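Local atomic coordinates of alpha-1,3-glucanase (Bacillus circulans, PDB entry 5ZRU), a protein that probably hydrolyses alpha-1,3-linked glucan, this chain being the catalytic unit of a longer enzyme of glycoside hydrolase family 87. Residues 106-111 with 140-145; 77-82 with 169-174; 518-523 with 554-559. All blocks are in the same frame, centred on the assembly; numbering follows the deposited sequence.

Contact 1. Residues 106-111 with 140-145; sequences KTVPLT and VHWKMD. With PE5 (3,6,9,12,15,18,21,24-octaoxahexacosan-1-ol), chain C.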
loop_
_atom_site.group_PDB
_atom_site.type_symbol
_atom_site.label_atom_id
_atom_site.label_comp_id
_atom_site.label_asym_id
_atom_site.label_seq_id
_atom_site.Cartn_x
_atom_site.Cartn_y
_atom_site.Cartn_z
ATOM N N LYS A 106 11.288 -23.142 12.729
ATOM C CA LYS A 106 11.960 -22.429 11.655
ATOM C C LYS A 106 12.904 -21.422 12.273
ATOM O O LYS A 106 12.656 -20.907 13.365
ATOM C CB LYS A 106 10.980 -21.677 10.739
ATOM C CG LYS A 106 9.809 -22.480 10.217
ATOM C CD LYS A 106 9.659 -22.341 8.724
ATOM C CE LYS A 106 8.808 -23.476 8.185
ATOM N NZ LYS A 106 9.608 -24.598 7.615
ATOM N N THR A 107 13.980 -21.142 11.559
ATOM C CA THR A 107 14.677 -19.872 11.695
ATOM C C THR A 107 14.361 -19.076 10.436
ATOM O O THR A 107 14.657 -19.525 9.324
ATOM C CB THR A 107 16.182 -20.062 11.879
ATOM O OG1 THR A 107 16.420 -20.757 13.111
ATOM C CG2 THR A 107 16.867 -18.703 11.946
ATOM N N VAL A 108 13.719 -17.929 10.608
ATOM C CA VAL A 108 13.244 -17.112 9.495
ATOM C C VAL A 108 14.290 -16.037 9.220
ATOM O O VAL A 108 14.522 -15.185 10.089
ATOM C CB VAL A 108 11.880 -16.479 9.803
ATOM C CG1 VAL A 108 11.453 -15.553 8.661
ATOM C CG2 VAL A 108 10.849 -17.553 10.012
ATOM N N PRO A 109 14.930 -16.035 8.055
ATOM C CA PRO A 109 15.864 -14.951 7.738
ATOM C C PRO A 109 15.125 -13.631 7.569
ATOM O O PRO A 109 13.996 -13.583 7.072
ATOM C CB PRO A 109 16.509 -15.401 6.418
ATOM C CG PRO A 109 16.121 -16.847 6.246
ATOM C CD PRO A 109 14.820 -17.014 6.961
ATOM N N LEU A 110 15.791 -12.553 7.992
ATOM C CA LEU A 110 15.242 -11.204 7.997
ATOM C C LEU A 110 16.294 -10.231 7.490
ATOM O O LEU A 110 17.497 -10.471 7.628
ATOM C CB LEU A 110 14.808 -10.769 9.413
ATOM C CG LEU A 110 13.768 -11.650 10.100
ATOM C CD1 LEU A 110 13.631 -11.205 11.545
ATOM C CD2 LEU A 110 12.428 -11.565 9.355
ATOM N N THR A 111 15.839 -9.111 6.929
ATOM C CA THR A 111 16.781 -8.085 6.495
ATOM C C THR A 111 16.117 -6.720 6.607
ATOM O O THR A 111 14.887 -6.604 6.505
ATOM C CB THR A 111 17.280 -8.333 5.059
ATOM O OG1 THR A 111 18.268 -7.348 4.709
ATOM C CG2 THR A 111 16.125 -8.247 4.058
ATOM N N VAL A 140 7.737 -10.353 6.204
ATOM C CA VAL A 140 8.179 -11.600 5.592
ATOM C C VAL A 140 7.024 -12.577 5.734
ATOM O O VAL A 140 6.115 -12.375 6.541
ATOM C CB VAL A 140 9.461 -12.198 6.226
ATOM C CG1 VAL A 140 10.678 -11.330 5.907
ATOM C CG2 VAL A 140 9.299 -12.360 7.738
ATOM N N HIS A 141 7.048 -13.634 4.925
ATOM C CA HIS A 141 6.063 -14.696 5.092
ATOM C C HIS A 141 6.737 -16.042 4.882
ATOM O O HIS A 141 7.784 -16.142 4.240
ATOM C CB HIS A 141 4.845 -14.517 4.159
ATOM C CG HIS A 141 5.154 -14.616 2.692
ATOM N ND1 HIS A 141 5.673 -13.565 1.965
ATOM C CD2 HIS A 141 4.966 -15.628 1.807
ATOM C CE1 HIS A 141 5.813 -13.932 0.701
ATOM N NE2 HIS A 141 5.396 -15.181 0.581
ATOM N N TRP A 142 6.137 -17.080 5.460
ATOM C CA TRP A 142 6.672 -18.431 5.336
ATOM C C TRP A 142 5.529 -19.414 5.534
ATOM O O TRP A 142 4.453 -19.050 6.008
ATOM C CB TRP A 142 7.801 -18.687 6.347
ATOM C CG TRP A 142 7.349 -18.648 7.799
ATOM C CD1 TRP A 142 6.880 -19.697 8.538
ATOM C CD2 TRP A 142 7.327 -17.506 8.668
ATOM N NE1 TRP A 142 6.567 -19.283 9.810
ATOM C CE2 TRP A 142 6.838 -17.944 9.921
ATOM C CE3 TRP A 142 7.685 -16.161 8.513
ATOM C CZ2 TRP A 142 6.688 -17.085 11.005
ATOM C CZ3 TRP A 142 7.533 -15.303 9.595
ATOM C CH2 TRP A 142 7.047 -15.770 10.831
ATOM N N LYS A 143 5.778 -20.670 5.169
ATOM C CA LYS A 143 4.796 -21.734 5.325
ATOM C C LYS A 143 5.273 -22.713 6.387
ATOM O O LYS A 143 6.457 -23.062 6.432
ATOM C CB LYS A 143 4.558 -22.480 4.009
ATOM C CG LYS A 143 3.792 -21.684 2.977
ATOM C CD LYS A 143 3.560 -22.488 1.707
ATOM C CE LYS A 143 4.858 -22.761 0.961
ATOM N NZ LYS A 143 4.582 -23.346 -0.394
ATOM N N MET A 144 4.351 -23.134 7.243
ATOM C CA MET A 144 4.628 -24.138 8.259
ATOM C C MET A 144 4.523 -25.534 7.655
ATOM O O MET A 144 3.771 -25.760 6.704
ATOM C CB MET A 144 3.636 -24.003 9.416
ATOM C CG MET A 144 3.516 -22.593 9.966
ATOM S SD MET A 144 5.085 -22.058 10.661
ATOM C CE MET A 144 5.267 -23.205 12.012
ATOM N N ASP A 145 5.267 -26.485 8.231
ATOM C CA ASP A 145 5.208 -27.861 7.737
ATOM C C ASP A 145 3.837 -28.482 7.946
ATOM O O ASP A 145 3.420 -29.336 7.155
ATOM C CB ASP A 145 6.263 -28.732 8.416
ATOM C CG ASP A 145 7.670 -28.301 8.094
ATOM O OD1 ASP A 145 8.601 -28.762 8.789
ATOM O OD2 ASP A 145 7.847 -27.491 7.159
HETATM C C48 PE5 C . 17.782 -11.124 -3.718
HETATM C C50 PE5 C . 17.348 -9.926 -2.866
HETATM O O1 PE5 C . 18.176 -9.812 -1.739
HETATM C C1 PE5 C . 17.913 -8.703 -0.923
HETATM C C2 PE5 C . 18.725 -8.776 0.373
HETATM O O2 PE5 C . 18.312 -9.880 1.128
HETATM C C3 PE5 C . 19.070 -10.155 2.271
HETATM C C4 PE5 C . 18.540 -11.424 2.950
HETATM O O3 PE5 C . 17.178 -11.273 3.250
HETATM C C5 PE5 C . 16.571 -12.323 3.954
HETATM C C6 PE5 C . 15.242 -12.719 3.294
HETATM O O4 PE5 C . 14.162 -11.965 3.784
HETATM C C7 PE5 C . 13.211 -11.563 2.831
HETATM C C8 PE5 C . 12.713 -12.767 2.028
HETATM O O5 PE5 C . 12.062 -12.320 0.881
HETATM C C9 PE5 C . 11.792 -13.315 -0.069
HETATM C C10 PE5 C . 10.305 -13.639 -0.026
HETATM O O6 PE5 C . 10.138 -15.013 0.163
HETATM C C11 PE5 C . 8.893 -15.385 0.676
HETATM C C12 PE5 C . 8.921 -16.843 1.114
HETATM O O7 PE5 C . 7.984 -17.517 0.333
HETATM C C13 PE5 C . 7.234 -18.485 1.007
HETATM C C14 PE5 C . 6.763 -19.520 -0.012
HETATM O O8 PE5 C . 7.775 -19.686 -0.965
HETATM C C15 PE5 C . 7.482 -20.559 -2.024
HETATM C C16 PE5 C . 8.448 -21.751 -1.985
HETATM O O52 PE5 C . 9.398 -21.658 -3.010
#

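Contact 2. Residues 77-82 with 169-174; sequences VTMRFT and DFLEIE. With CA (calcium ion), chain M.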
loop_
_atom_site.group_PDB
_atom_site.type_symbol
_atom_site.label_atom_id
_atom_site.label_comp_id
_atom_site.label_asym_id
_atom_site.label_seq_id
_atom_site.Cartn_x
_atom_site.Cartn_y
_atom_site.Cartn_z
ATOM N N VAL A 77 2.014 -17.995 7.256
ATOM C CA VAL A 77 2.248 -16.970 8.267
ATOM C C VAL A 77 2.931 -15.773 7.619
ATOM O O VAL A 77 3.946 -15.929 6.935
ATOM C CB VAL A 77 3.104 -17.482 9.441
ATOM C CG1 VAL A 77 3.202 -16.394 10.520
ATOM C CG2 VAL A 77 2.513 -18.775 10.028
ATOM N N THR A 78 2.400 -14.583 7.876
ATOM C CA THR A 78 3.051 -13.330 7.520
ATOM C C THR A 78 3.376 -12.596 8.811
ATOM O O THR A 78 2.587 -12.621 9.758
ATOM C CB THR A 78 2.157 -12.459 6.628
ATOM O OG1 THR A 78 1.730 -13.225 5.498
ATOM C CG2 THR A 78 2.919 -11.237 6.134
ATOM N N MET A 79 4.557 -11.988 8.871
ATOM C CA MET A 79 4.979 -11.260 10.064
ATOM C C MET A 79 5.379 -9.848 9.667
ATOM O O MET A 79 6.181 -9.669 8.745
ATOM C CB MET A 79 6.154 -11.955 10.767
ATOM C CG MET A 79 6.671 -11.161 11.994
ATOM S SD MET A 79 7.975 -12.035 12.897
ATOM C CE MET A 79 9.280 -12.028 11.671
ATOM N N ARG A 80 4.824 -8.853 10.357
ATOM C CA ARG A 80 5.281 -7.475 10.224
ATOM C C ARG A 80 6.248 -7.189 11.365
ATOM O O ARG A 80 5.901 -7.371 12.541
ATOM C CB ARG A 80 4.115 -6.490 10.223
ATOM C CG ARG A 80 4.539 -5.054 9.892
ATOM C CD ARG A 80 3.331 -4.186 9.604
ATOM N NE ARG A 80 3.715 -2.871 9.097
ATOM C CZ ARG A 80 3.806 -1.775 9.842
ATOM N NH1 ARG A 80 3.543 -1.820 11.147
ATOM N NH2 ARG A 80 4.154 -0.623 9.276
ATOM N N PHE A 81 7.459 -6.754 11.015
ATOM C CA PHE A 81 8.569 -6.689 11.958
ATOM C C PHE A 81 9.395 -5.440 11.680
ATOM O O PHE A 81 9.263 -4.805 10.628
ATOM C CB PHE A 81 9.478 -7.930 11.840
ATOM C CG PHE A 81 10.327 -7.910 10.597
ATOM C CD1 PHE A 81 9.789 -8.296 9.381
ATOM C CD2 PHE A 81 11.632 -7.438 10.631
ATOM C CE1 PHE A 81 10.545 -8.241 8.212
ATOM C CE2 PHE A 81 12.394 -7.367 9.480
ATOM C CZ PHE A 81 11.850 -7.777 8.258
ATOM N N THR A 82 10.297 -5.119 12.615
ATOM C CA THR A 82 11.314 -4.096 12.389
ATOM C C THR A 82 12.657 -4.610 12.897
ATOM O O THR A 82 12.718 -5.419 13.828
ATOM C CB THR A 82 10.965 -2.756 13.088
ATOM O OG1 THR A 82 12.029 -1.812 12.884
ATOM C CG2 THR A 82 10.787 -2.962 14.593
ATOM N N ASP A 169 5.397 -6.629 15.218
ATOM C CA ASP A 169 4.106 -5.946 15.279
ATOM C C ASP A 169 2.961 -6.958 15.357
ATOM O O ASP A 169 2.210 -6.994 16.340
ATOM C CB ASP A 169 3.972 -5.032 14.049
ATOM C CG ASP A 169 2.810 -4.072 14.134
ATOM O OD1 ASP A 169 2.080 -4.070 15.151
ATOM O OD2 ASP A 169 2.619 -3.313 13.152
ATOM N N PHE A 170 2.831 -7.809 14.342
ATOM C CA PHE A 170 1.744 -8.781 14.339
ATOM C C PHE A 170 2.118 -9.956 13.449
ATOM O O PHE A 170 3.074 -9.898 12.676
ATOM C CB PHE A 170 0.417 -8.160 13.874
ATOM C CG PHE A 170 0.471 -7.528 12.495
ATOM C CD1 PHE A 170 0.473 -8.310 11.350
ATOM C CD2 PHE A 170 0.461 -6.151 12.351
ATOM C CE1 PHE A 170 0.516 -7.725 10.066
ATOM C CE2 PHE A 170 0.491 -5.558 11.075
ATOM C CZ PHE A 170 0.518 -6.352 9.941
ATOM N N LEU A 171 1.336 -11.023 13.576
ATOM C CA LEU A 171 1.282 -12.103 12.606
ATOM C C LEU A 171 -0.090 -12.119 11.947
ATOM O O LEU A 171 -1.102 -11.778 12.569
ATOM C CB LEU A 171 1.533 -13.467 13.260
ATOM C CG LEU A 171 2.804 -13.635 14.093
ATOM C CD1 LEU A 171 2.885 -15.070 14.648
ATOM C CD2 LEU A 171 4.019 -13.308 13.252
ATOM N N GLU A 172 -0.117 -12.517 10.680
ATOM C CA GLU A 172 -1.352 -12.857 9.986
ATOM C C GLU A 172 -1.241 -14.304 9.526
ATOM O O GLU A 172 -0.214 -14.705 8.975
ATOM C CB GLU A 172 -1.611 -11.895 8.815
ATOM C CG GLU A 172 -2.122 -10.546 9.306
ATOM C CD GLU A 172 -2.200 -9.472 8.231
ATOM O OE1 GLU A 172 -1.580 -9.631 7.165
ATOM O OE2 GLU A 172 -2.896 -8.462 8.464
ATOM N N ILE A 173 -2.266 -15.102 9.811
ATOM C CA ILE A 173 -2.177 -16.553 9.675
ATOM C C ILE A 173 -3.358 -17.031 8.849
ATOM O O ILE A 173 -4.496 -16.622 9.095
ATOM C CB ILE A 173 -2.144 -17.245 11.055
ATOM C CG1 ILE A 173 -0.937 -16.763 11.861
ATOM C CG2 ILE A 173 -2.071 -18.757 10.902
ATOM C CD1 ILE A 173 -0.831 -17.360 13.272
ATOM N N GLU A 174 -3.087 -17.887 7.866
ATOM C CA GLU A 174 -4.122 -18.326 6.942
ATOM C C GLU A 174 -3.838 -19.751 6.496
ATOM O O GLU A 174 -2.689 -20.200 6.493
ATOM C CB GLU A 174 -4.197 -17.405 5.715
ATOM C CG GLU A 174 -2.950 -17.424 4.860
ATOM C CD GLU A 174 -2.894 -16.249 3.912
ATOM O OE1 GLU A 174 -2.418 -15.173 4.338
ATOM O OE2 GLU A 174 -3.334 -16.395 2.753
HETATM CA CA CA M . 0.698 -3.285 16.888
HETATM O O HOH W 1 -0.624 -14.332 6.159
HETATM O O HOH W 2 -1.405 -3.147 18.175
#

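Contact 3. Residues 518-523 with 554-559; sequences ININGA and NNLTTN. With CA (calcium ion), chain K.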
loop_
_atom_site.group_PDB
_atom_site.type_symbol
_atom_site.label_atom_id
_atom_site.label_comp_id
_atom_site.label_asym_id
_atom_site.label_seq_id
_atom_site.Cartn_x
_atom_site.Cartn_y
_atom_site.Cartn_z
ATOM N N ILE A 518 -21.507 11.924 8.277
ATOM C CA ILE A 518 -20.133 11.822 8.763
ATOM C C ILE A 518 -20.163 11.657 10.277
ATOM O O ILE A 518 -20.862 12.407 10.973
ATOM C CB ILE A 518 -19.313 13.067 8.379
ATOM C CG1 ILE A 518 -19.482 13.415 6.887
ATOM C CG2 ILE A 518 -17.838 12.883 8.774
ATOM C CD1 ILE A 518 -19.071 12.337 5.917
ATOM N N ASN A 519 -19.401 10.692 10.795
ATOM C CA ASN A 519 -19.226 10.519 12.236
ATOM C C ASN A 519 -17.764 10.743 12.588
ATOM O O ASN A 519 -16.892 9.997 12.128
ATOM C CB ASN A 519 -19.668 9.128 12.696
ATOM C CG ASN A 519 -21.139 8.880 12.444
ATOM O OD1 ASN A 519 -21.985 9.710 12.781
ATOM N ND2 ASN A 519 -21.452 7.735 11.838
ATOM N N ILE A 520 -17.503 11.746 13.424
ATOM C CA ILE A 520 -16.150 12.099 13.835
ATOM C C ILE A 520 -16.036 11.813 15.321
ATOM O O ILE A 520 -16.644 12.505 16.152
ATOM C CB ILE A 520 -15.827 13.564 13.525
ATOM C CG1 ILE A 520 -16.024 13.817 12.030
ATOM C CG2 ILE A 520 -14.403 13.890 13.973
ATOM C CD1 ILE A 520 -15.877 15.308 11.576
ATOM N N ASN A 521 -15.248 10.808 15.663
ATOM C CA ASN A 521 -15.135 10.353 17.042
ATOM C C ASN A 521 -13.666 10.430 17.434
ATOM O O ASN A 521 -12.894 9.510 17.150
ATOM C CB ASN A 521 -15.689 8.940 17.192
ATOM C CG ASN A 521 -15.636 8.449 18.622
ATOM O OD1 ASN A 521 -15.395 9.226 19.552
ATOM N ND2 ASN A 521 -15.865 7.153 18.810
ATOM N N GLY A 522 -13.282 11.530 18.076
ATOM C CA GLY A 522 -11.912 11.704 18.512
ATOM C C GLY A 522 -11.079 12.504 17.532
ATOM O O GLY A 522 -10.873 12.083 16.390
ATOM N N ALA A 523 -10.583 13.658 17.960
ATOM C CA ALA A 523 -9.685 14.440 17.121
ATOM C C ALA A 523 -8.687 15.150 18.018
ATOM O O ALA A 523 -8.920 15.330 19.215
ATOM C CB ALA A 523 -10.455 15.440 16.242
ATOM N N ASN A 554 -24.352 17.538 6.033
ATOM C CA ASN A 554 -25.672 17.081 6.446
ATOM C C ASN A 554 -25.490 15.884 7.365
ATOM O O ASN A 554 -24.765 14.948 7.019
ATOM C CB ASN A 554 -26.531 16.688 5.239
ATOM C CG ASN A 554 -26.766 17.846 4.282
ATOM O OD1 ASN A 554 -27.593 18.713 4.547
ATOM N ND2 ASN A 554 -26.041 17.863 3.164
ATOM N N ASN A 555 -26.138 15.913 8.528
ATOM C CA ASN A 555 -26.079 14.805 9.486
ATOM C C ASN A 555 -24.633 14.503 9.890
ATOM O O ASN A 555 -24.093 13.421 9.646
ATOM C CB ASN A 555 -26.757 13.544 8.928
ATOM C CG ASN A 555 -26.812 12.427 9.944
ATOM O OD1 ASN A 555 -26.887 12.689 11.139
ATOM N ND2 ASN A 555 -26.758 11.173 9.480
ATOM N N LEU A 556 -24.010 15.489 10.517
ATOM C CA LEU A 556 -22.684 15.341 11.095
ATOM C C LEU A 556 -22.827 15.013 12.575
ATOM O O LEU A 556 -23.613 15.658 13.280
ATOM C CB LEU A 556 -21.882 16.632 10.917
ATOM C CG LEU A 556 -20.566 16.710 11.695
ATOM C CD1 LEU A 556 -19.567 15.686 11.161
ATOM C CD2 LEU A 556 -19.999 18.124 11.620
ATOM N N THR A 557 -22.091 14.008 13.052
ATOM C CA THR A 557 -21.989 13.778 14.486
ATOM C C THR A 557 -20.539 13.914 14.928
ATOM O O THR A 557 -19.622 13.535 14.193
ATOM C CB THR A 557 -22.516 12.403 14.917
ATOM O OG1 THR A 557 -21.589 11.380 14.512
ATOM C CG2 THR A 557 -23.891 12.137 14.322
ATOM N N THR A 558 -20.333 14.452 16.133
ATOM C CA THR A 558 -18.994 14.580 16.691
ATOM C C THR A 558 -18.960 14.039 18.111
ATOM O O THR A 558 -19.991 13.910 18.783
ATOM C CB THR A 558 -18.483 16.033 16.702
ATOM O OG1 THR A 558 -19.346 16.855 17.501
ATOM C CG2 THR A 558 -18.416 16.578 15.292
ATOM N N ASN A 559 -17.742 13.732 18.554
ATOM C CA ASN A 559 -17.472 13.265 19.906
ATOM C C ASN A 559 -15.973 13.350 20.150
ATOM O O ASN A 559 -15.188 13.075 19.239
ATOM C CB ASN A 559 -17.961 11.824 20.105
ATOM C CG ASN A 559 -17.814 11.357 21.541
ATOM O OD1 ASN A 559 -18.369 11.966 22.457
ATOM N ND2 ASN A 559 -17.065 10.277 21.745
HETATM CA CA CA K . -27.203 11.281 12.748
HETATM O O HOH W 3 -21.985 15.115 7.725
HETATM O O HOH W 4 -23.605 10.949 10.877
HETATM O O HOH W 5 -19.390 11.064 16.445
#

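Contact 1. Residues 106-111 with 140-145
Val108 and Trp142 carry the apolar part of this contact, in which edge strand 103-111 of a five-stranded antiparallel sheet faces strand 132-144 of a second antiparallel sheet. The short segments run nearly antiparallel (158°), their axes 8.5 Å apart, and meet through side chains, as in a beta sandwich; both sit in catalytic domain D1, whose galactose-binding-domain-like clan has that fold. Val108 CG2 stands over the six-membered ring of Trp142, 3.8 Å from its centroid and 13° off the normal, a CH-pi contact. The indole reaches this place with CG between the backbone N and the carbonyl carbon (chi1 65°). The row continues where Val108 CG1 meets Val140 CG2 tip to tip at 4.0 Å, and Leu110 CD2 comes across that same methyl, Val140 CG2, at 3.6 Å. Replacing Trp142 with an alanine would probably leave Val108 CG2 without its aromatic face and open a gap between the sheets.

The polar part lies at one end of the pair. The side chain of Lys106 runs past the indole, CD 3.8 Å from Trp142 CD1, CE rests 3.0 Å from Lys143 O, and NZ makes a long, weak salt bridge to Asp145 OD2 (3.4 Å).

On the other side of strand 132-144, His141 has C11 of the bound polyether PE5 over one ring face and is also stacked with Trp315, while Lys143 NZ bonds to Trp253 O; both therefore face the beta-helical domain. Trp142 NE1 is buried with no partner in the model. Such chemistry suggests that the sheets are joined here mainly by apolar and CH-pi packing, the long ionic pair at the margin probably contributing less.

Contact 2. Residues 77-82 with 169-174
Arg80 and Phe170 meet on an antiparallel strand pair that carries a classic beta bulge, in which two residues of one strand, Asp169 and Phe170, stand opposite the single Arg80 of the other. Strands 76-82 and 166-174 belong to one sheet of catalytic domain D1, and Thr78 N to Glu172 O (2.8 Å, 170°) is among the backbone bonds joining them. Arg80 CB lies over the Phe170 ring, 3.8 Å from the centroid, a CH-pi contact. CG, anti to the backbone N (chi1 -172°), passes Asp169 CB at a looser 4.2 Å, and the extended chain carries CD past the ring's rim, 3.5 Å from Phe170 CE2. At the tip the guanidinium plane is turned only 15° from that of the ring; NH1 donates in its own plane to Asp169 OD2 at 2.7 Å, a salt bridge, and also reaches Glu48 O, while NH2 bonds to Asn372 OD1. On the opposite face of the pair, Met79 CB packs on Leu171 CD2 at 3.5 Å. The Asp169 carboxylate is divided between two cations, which probably fixes its rotation: OD2 takes the arginine, and OD1 binds a calcium ion at 2.4 Å, with Asp22 OD1, Thr23 OG1, Ser50 OG, the backbone O of Arg53 and a water among the other ligands.

Contact 3. Residues 518-523 with 554-559
Ile520, which has more surface buried here than any other residue of the pair, points to the same side of the strands as Leu556 and reaches it methyl to methyl, CD1 to CD1 at 3.7 Å. Its CG1 is anti to the carbonyl carbon (chi1 -57°) and the chain then extends, so that CD1 arrives beside the leucine. The backbone of Ile520 is gripped on both sides of the residue: N donates almost straight to Thr557 O at 2.9 Å, and O accepts a weak, bent bond from Asn559 N. Ile518, two residues earlier and on the same face, offers CB to Leu556 CD1 at 3.8 Å, so this one leucine methyl touches both isoleucines. Ile518 O receives Thr557 N at 2.9 Å.

The strands are parallel and in register, Asn519 beside Thr557 and Asn521 beside Asn559, as neighbouring coils of a right-handed parallel beta-helix stack. This is the pectate-lyase-like fold of catalytic domain D2. The isoleucines pack inward, Ile520 also touching Ala501, Ala541 and Ile561, and the asparagines line the outer face.

There Asn559, second to Ile520 in the area covered by the partner strand though exposed to solvent overall, lies alongside Asn521 with both side chains pointing the same way. Its ND2 donates to Asn521 OD1 at 3.0 Å, within its own amide plane but well above the carbonyl plane of the acceptor and off its lone pairs; the two amide planes are 48° apart. Asn559 O in turn accepts Gly522 N at 2.7 Å. Asn519 OD1 and Thr557 OG1 also meet on this face, though their modelled separation is too short to be trusted. Where the second segment begins, Asn555 OD1 binds a calcium ion at 2.2 Å, and its ND2 bonds to Asn517 OD1.

Contacts 1 and 2 are neighbours in domain D1, their centres 10 Å apart, and contact 1 is nested along the chain inside the loop that contact 2 closes. Strand 132-144 pairs with strand 76-82, Val140 O lying 2.8 Å from Met79 N, so contact 2 builds one sheet and contact 1 packs a second sheet against it. Contact 3 follows later in the chain, in domain D2, about 31 Å from contact 1 and 20 Å from contact 2 between nearest atoms, near the C-terminal end of the beta-helix. The three thus sample two architectures: an antiparallel sandwich docked on the flank of the beta-helix, and the stacked coils themselves.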